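Long-range contact in putative secreted endoglycosylceramidase (Rhodococcus hoagii, PDB 6JYZ), which probably hydrolyses the bond between the glycan and ceramide in galactosylceramide-based glycolipids, as a glycoside hydrolase of family 5: residues Ala439-Val452 / Trp461-Thr475. Sequence-based numbering, arbitrary orientation.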
loop_
_atom_site.group_PDB
_atom_site.type_symbol
_atom_site.label_atom_id
_atom_site.label_comp_id
_atom_site.label_asym_id
_atom_site.label_seq_id
_atom_site.Cartn_x
_atom_site.Cartn_y
_atom_site.Cartn_z
ATOM N N ALA A 439 9.934 23.636 -10.505
ATOM C CA ALA A 439 9.608 24.644 -11.498
ATOM C C ALA A 439 10.694 24.800 -12.562
ATOM O O ALA A 439 10.330 25.087 -13.700
ATOM C CB ALA A 439 9.359 25.963 -10.775
ATOM N N GLU A 440 11.973 24.543 -12.241
ATOM C CA GLU A 440 13.066 24.736 -13.189
ATOM C C GLU A 440 13.013 23.617 -14.224
ATOM O O GLU A 440 12.818 22.448 -13.869
ATOM C CB GLU A 440 14.390 24.603 -12.429
ATOM C CG GLU A 440 14.373 25.277 -11.053
ATOM C CD GLU A 440 13.618 24.641 -9.866
ATOM O OE1 GLU A 440 13.449 23.372 -9.807
ATOM O OE2 GLU A 440 13.203 25.419 -8.960
ATOM N N ARG A 441 13.264 23.937 -15.498
ATOM C CA ARG A 441 13.254 22.949 -16.557
ATOM C C ARG A 441 14.364 21.932 -16.346
ATOM O O ARG A 441 15.554 22.232 -16.181
ATOM C CB ARG A 441 13.519 23.607 -17.923
ATOM C CG ARG A 441 13.149 22.753 -19.118
ATOM C CD ARG A 441 13.131 23.570 -20.424
ATOM N NE ARG A 441 13.258 22.677 -21.580
ATOM C CZ ARG A 441 14.375 22.006 -21.913
ATOM N NH1 ARG A 441 15.487 22.099 -21.170
ATOM N NH2 ARG A 441 14.348 21.216 -22.976
ATOM N N PRO A 442 14.029 20.620 -16.465
ATOM C CA PRO A 442 15.035 19.585 -16.403
ATOM C C PRO A 442 16.020 19.860 -17.538
ATOM O O PRO A 442 15.633 20.235 -18.658
ATOM C CB PRO A 442 14.243 18.281 -16.696
ATOM C CG PRO A 442 12.868 18.630 -16.343
ATOM C CD PRO A 442 12.668 20.090 -16.712
ATOM N N GLN A 443 17.270 19.626 -17.238
ATOM C CA GLN A 443 18.366 19.792 -18.183
ATOM C C GLN A 443 18.897 18.403 -18.427
ATOM O O GLN A 443 19.575 17.845 -17.601
ATOM C CB GLN A 443 19.376 20.790 -17.622
ATOM C CG GLN A 443 18.822 22.185 -17.518
ATOM C CD GLN A 443 18.506 22.826 -18.840
ATOM O OE1 GLN A 443 18.886 22.280 -19.865
ATOM N NE2 GLN A 443 17.791 23.920 -18.821
ATOM N N LEU A 444 18.538 17.806 -19.588
ATOM C CA LEU A 444 18.752 16.383 -19.814
ATOM C C LEU A 444 19.642 16.090 -21.017
ATOM O O LEU A 444 19.657 16.949 -21.947
ATOM C CB LEU A 444 17.392 15.705 -20.075
ATOM C CG LEU A 444 16.381 15.961 -18.950
ATOM C CD1 LEU A 444 15.039 15.321 -19.340
ATOM C CD2 LEU A 444 16.918 15.380 -17.632
ATOM N N ASP A 445 20.344 15.000 -21.023
ATOM C CA ASP A 445 21.024 14.424 -22.172
ATOM C C ASP A 445 20.245 13.193 -22.564
ATOM O O ASP A 445 20.076 12.254 -21.768
ATOM C CB ASP A 445 22.453 13.894 -21.871
ATOM C CG ASP A 445 23.236 13.350 -23.081
ATOM O OD1 ASP A 445 22.727 13.431 -24.228
ATOM O OD2 ASP A 445 24.376 12.868 -22.908
ATOM N N THR A 446 19.635 13.200 -23.742
ATOM C CA THR A 446 18.793 12.150 -24.206
ATOM C C THR A 446 19.384 11.352 -25.363
ATOM O O THR A 446 19.144 11.735 -26.563
ATOM C CB THR A 446 17.479 12.693 -24.729
ATOM O OG1 THR A 446 17.731 13.761 -25.686
ATOM C CG2 THR A 446 16.668 13.324 -23.632
ATOM N N VAL A 447 19.989 10.221 -25.109
ATOM C CA VAL A 447 20.723 9.484 -26.120
ATOM C C VAL A 447 19.805 8.485 -26.750
ATOM O O VAL A 447 19.311 7.552 -26.073
ATOM C CB VAL A 447 21.950 8.795 -25.498
ATOM C CG1 VAL A 447 22.667 7.952 -26.526
ATOM C CG2 VAL A 447 22.837 9.833 -24.855
ATOM N N ASN A 448 19.564 8.606 -28.060
ATOM C CA ASN A 448 18.731 7.693 -28.844
ATOM C C ASN A 448 17.282 7.720 -28.432
ATOM O O ASN A 448 16.605 6.686 -28.318
ATOM C CB ASN A 448 19.214 6.232 -28.890
ATOM C CG ASN A 448 20.660 6.099 -29.252
ATOM O OD1 ASN A 448 21.174 6.879 -30.100
ATOM N ND2 ASN A 448 21.395 5.149 -28.715
ATOM N N VAL A 449 16.775 8.904 -28.174
ATOM C CA VAL A 449 15.373 9.141 -27.901
ATOM C C VAL A 449 14.854 10.115 -28.964
ATOM O O VAL A 449 15.331 11.267 -28.992
ATOM C CB VAL A 449 15.156 9.658 -26.479
ATOM C CG1 VAL A 449 13.638 9.746 -26.213
ATOM C CG2 VAL A 449 15.853 8.730 -25.467
ATOM N N ALA A 450 13.882 9.658 -29.764
ATOM C CA ALA A 450 13.283 10.507 -30.802
ATOM C C ALA A 450 12.091 11.240 -30.248
ATOM O O ALA A 450 11.385 10.796 -29.363
ATOM C CB ALA A 450 12.847 9.625 -31.933
ATOM N N ASP A 451 11.798 12.411 -30.847
ATOM C CA ASP A 451 10.568 13.158 -30.565
ATOM C C ASP A 451 10.439 13.509 -29.084
ATOM O O ASP A 451 9.372 13.447 -28.527
ATOM C CB ASP A 451 9.324 12.486 -31.156
ATOM C CG ASP A 451 9.467 12.415 -32.676
ATOM O OD1 ASP A 451 10.054 13.373 -33.276
ATOM O OD2 ASP A 451 9.055 11.398 -33.248
ATOM N N VAL A 452 11.559 13.861 -28.453
ATOM C CA VAL A 452 11.487 14.234 -27.051
ATOM C C VAL A 452 10.569 15.423 -26.827
ATOM O O VAL A 452 10.741 16.434 -27.594
ATOM C CB VAL A 452 12.867 14.550 -26.481
ATOM C CG1 VAL A 452 12.789 15.310 -25.179
ATOM C CG2 VAL A 452 13.641 13.257 -26.258
ATOM N N TRP A 461 7.367 18.377 -14.398
ATOM C CA TRP A 461 7.510 18.200 -15.808
ATOM C C TRP A 461 7.287 16.751 -16.165
ATOM O O TRP A 461 7.702 15.857 -15.414
ATOM C CB TRP A 461 8.907 18.571 -16.297
ATOM C CG TRP A 461 9.258 19.977 -15.953
ATOM C CD1 TRP A 461 9.668 20.462 -14.748
ATOM C CD2 TRP A 461 9.210 21.065 -16.883
ATOM N NE1 TRP A 461 9.828 21.820 -14.851
ATOM C CE2 TRP A 461 9.623 22.198 -16.142
ATOM C CE3 TRP A 461 8.904 21.186 -18.243
ATOM C CZ2 TRP A 461 9.657 23.470 -16.732
ATOM C CZ3 TRP A 461 8.997 22.431 -18.846
ATOM C CH2 TRP A 461 9.378 23.541 -18.080
ATOM N N ARG A 462 6.652 16.514 -17.308
ATOM C CA ARG A 462 6.535 15.160 -17.866
ATOM C C ARG A 462 7.328 15.092 -19.130
ATOM O O ARG A 462 7.211 15.984 -20.026
ATOM C CB ARG A 462 5.073 14.825 -18.120
ATOM C CG ARG A 462 4.319 14.547 -16.831
ATOM C CD ARG A 462 4.652 13.111 -16.287
ATOM N NE ARG A 462 4.200 12.085 -17.213
ATOM C CZ ARG A 462 3.000 11.573 -17.255
ATOM N NH1 ARG A 462 2.107 12.009 -16.400
ATOM N NH2 ARG A 462 2.751 10.652 -18.174
ATOM N N LEU A 463 8.147 14.068 -19.322
ATOM C CA LEU A 463 8.911 13.790 -20.490
ATOM C C LEU A 463 8.265 12.655 -21.252
ATOM O O LEU A 463 7.885 11.617 -20.653
ATOM C CB LEU A 463 10.346 13.455 -20.079
ATOM C CG LEU A 463 11.164 12.832 -21.190
ATOM C CD1 LEU A 463 11.685 13.847 -22.180
ATOM C CD2 LEU A 463 12.373 12.099 -20.583
ATOM N N ILE A 464 8.204 12.785 -22.561
ATOM C CA ILE A 464 7.901 11.697 -23.460
ATOM C C ILE A 464 8.929 11.634 -24.538
ATOM O O ILE A 464 9.572 12.629 -24.889
ATOM C CB ILE A 464 6.480 11.827 -24.040
ATOM C CG1 ILE A 464 5.393 11.941 -22.974
ATOM C CG2 ILE A 464 6.157 10.726 -25.024
ATOM C CD1 ILE A 464 4.963 10.665 -22.356
ATOM N N GLY A 465 9.176 10.467 -25.074
ATOM C CA GLY A 465 10.018 10.287 -26.222
ATOM C C GLY A 465 9.998 8.853 -26.692
ATOM O O GLY A 465 9.380 8.009 -26.017
ATOM N N GLU A 466 10.531 8.530 -27.838
ATOM C CA GLU A 466 10.461 7.198 -28.401
ATOM C C GLU A 466 11.831 6.557 -28.469
ATOM O O GLU A 466 12.767 7.128 -29.042
ATOM C CB GLU A 466 9.945 7.264 -29.860
ATOM C CG GLU A 466 9.473 5.910 -30.396
ATOM C CD GLU A 466 8.227 5.251 -29.793
ATOM O OE1 GLU A 466 7.483 5.929 -29.060
ATOM O OE2 GLU A 466 7.996 4.039 -30.070
ATOM N N ALA A 467 11.927 5.302 -27.982
ATOM C CA ALA A 467 13.146 4.519 -28.023
ATOM C C ALA A 467 12.979 3.415 -29.049
ATOM O O ALA A 467 11.853 2.934 -29.256
ATOM C CB ALA A 467 13.407 3.925 -26.626
ATOM N N ALA A 468 14.106 2.941 -29.584
ATOM C CA ALA A 468 14.114 1.842 -30.545
ATOM C C ALA A 468 15.432 1.104 -30.458
ATOM O O ALA A 468 16.111 0.804 -31.428
ATOM C CB ALA A 468 13.851 2.409 -31.928
ATOM N N GLY A 469 15.863 0.762 -29.246
ATOM C CA GLY A 469 17.159 0.134 -29.012
ATOM C C GLY A 469 17.733 0.658 -27.686
ATOM O O GLY A 469 16.962 1.044 -26.779
ATOM N N GLU A 470 19.041 0.714 -27.560
ATOM C CA GLU A 470 19.653 1.264 -26.367
ATOM C C GLU A 470 19.275 2.725 -26.247
ATOM O O GLU A 470 19.362 3.479 -27.260
ATOM C CB GLU A 470 21.172 1.177 -26.429
ATOM C CG GLU A 470 21.730 -0.229 -26.261
ATOM C CD GLU A 470 23.249 -0.254 -26.029
ATOM O OE1 GLU A 470 23.910 0.775 -26.243
ATOM O OE2 GLU A 470 23.732 -1.324 -25.658
ATOM N N TYR A 471 19.050 3.238 -25.066
ATOM C CA TYR A 471 18.777 4.630 -24.831
ATOM C C TYR A 471 19.154 5.061 -23.432
ATOM O O TYR A 471 19.283 4.182 -22.548
ATOM C CB TYR A 471 17.306 4.975 -25.083
ATOM C CG TYR A 471 16.378 4.264 -24.100
ATOM C CD1 TYR A 471 16.061 4.855 -22.860
ATOM C CD2 TYR A 471 15.909 3.000 -24.372
ATOM C CE1 TYR A 471 15.321 4.128 -21.917
ATOM C CE2 TYR A 471 15.129 2.280 -23.449
ATOM C CZ TYR A 471 14.889 2.862 -22.232
ATOM O OH TYR A 471 14.090 2.138 -21.332
ATOM N N SER A 472 19.296 6.329 -23.198
ATOM C CA SER A 472 19.477 6.809 -21.844
ATOM C C SER A 472 18.923 8.200 -21.759
ATOM O O SER A 472 18.880 8.968 -22.743
ATOM C CB SER A 472 20.899 6.722 -21.369
ATOM O OG SER A 472 21.719 7.599 -22.219
ATOM N N VAL A 473 18.499 8.600 -20.577
ATOM C CA VAL A 473 18.030 9.936 -20.283
ATOM C C VAL A 473 18.680 10.342 -18.989
ATOM O O VAL A 473 18.346 9.765 -17.911
ATOM C CB VAL A 473 16.489 10.071 -20.178
ATOM C CG1 VAL A 473 16.142 11.513 -19.916
ATOM C CG2 VAL A 473 15.816 9.506 -21.398
ATOM N N THR A 474 19.646 11.256 -18.984
ATOM C CA THR A 474 20.439 11.539 -17.797
ATOM C C THR A 474 20.496 13.042 -17.605
ATOM O O THR A 474 20.243 13.901 -18.469
ATOM C CB THR A 474 21.699 10.631 -17.717
ATOM O OG1 THR A 474 22.516 10.918 -18.822
ATOM C CG2 THR A 474 21.534 9.122 -17.826
ATOM N N THR A 475 20.740 13.445 -16.377
ATOM C CA THR A 475 21.181 14.834 -16.185
ATOM C C THR A 475 22.600 15.104 -16.696
ATOM O O THR A 475 23.542 14.293 -16.635
ATOM C CB THR A 475 21.125 15.241 -14.721
ATOM O OG1 THR A 475 22.044 14.398 -14.079
ATOM C CG2 THR A 475 19.799 14.807 -14.117
HETATM O O HOH W 1 21.903 10.163 -21.335
HETATM O O HOH W 2 16.709 4.036 -28.800
#
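This contact lies in the C-terminal beta-sandwich: strand 444-447, the edge of one sheet, pairs antiparallel with strand 471-475, and the residues after Val447 reach strand 460-467 of the facing layer. Asp445 with Thr474 and Val447 with Ser472 are hydrogen-bonded pairs, Asp445 N reaching Thr474 O at 2.8 Å. Just before the corner at Asp451, Ala450 and Glu466 exchange two further backbone hydrogen bonds. Between the layers, Val449 turns its two methyls to different strands: CG1, anti to the backbone N (chi1 -174°), lies 3.7 Å from Gly465 CA, while CG2 meets Tyr471 CB and Val473 CG2. Leu444 CD1 packs on Val473 CG1, and Val452 CG1 touches Leu463 CD1 at 3.5 Å. At the far end the Trp461 indole takes a CH-pi contact on one face from Pro442 CD, 3.5 Å from the centroid of the five-membered ring of Trp461, with Arg441 CG over the six-membered ring on the same face. At the turn Asn448 ND2 donates to Glu470 O (3.0 Å); the acceptor lies in the Asn448 amide plane, but the donor stands 40° out of the carbonyl plane. One water donates to Asn448 O and Glu470 O and accepts from Ala468 N.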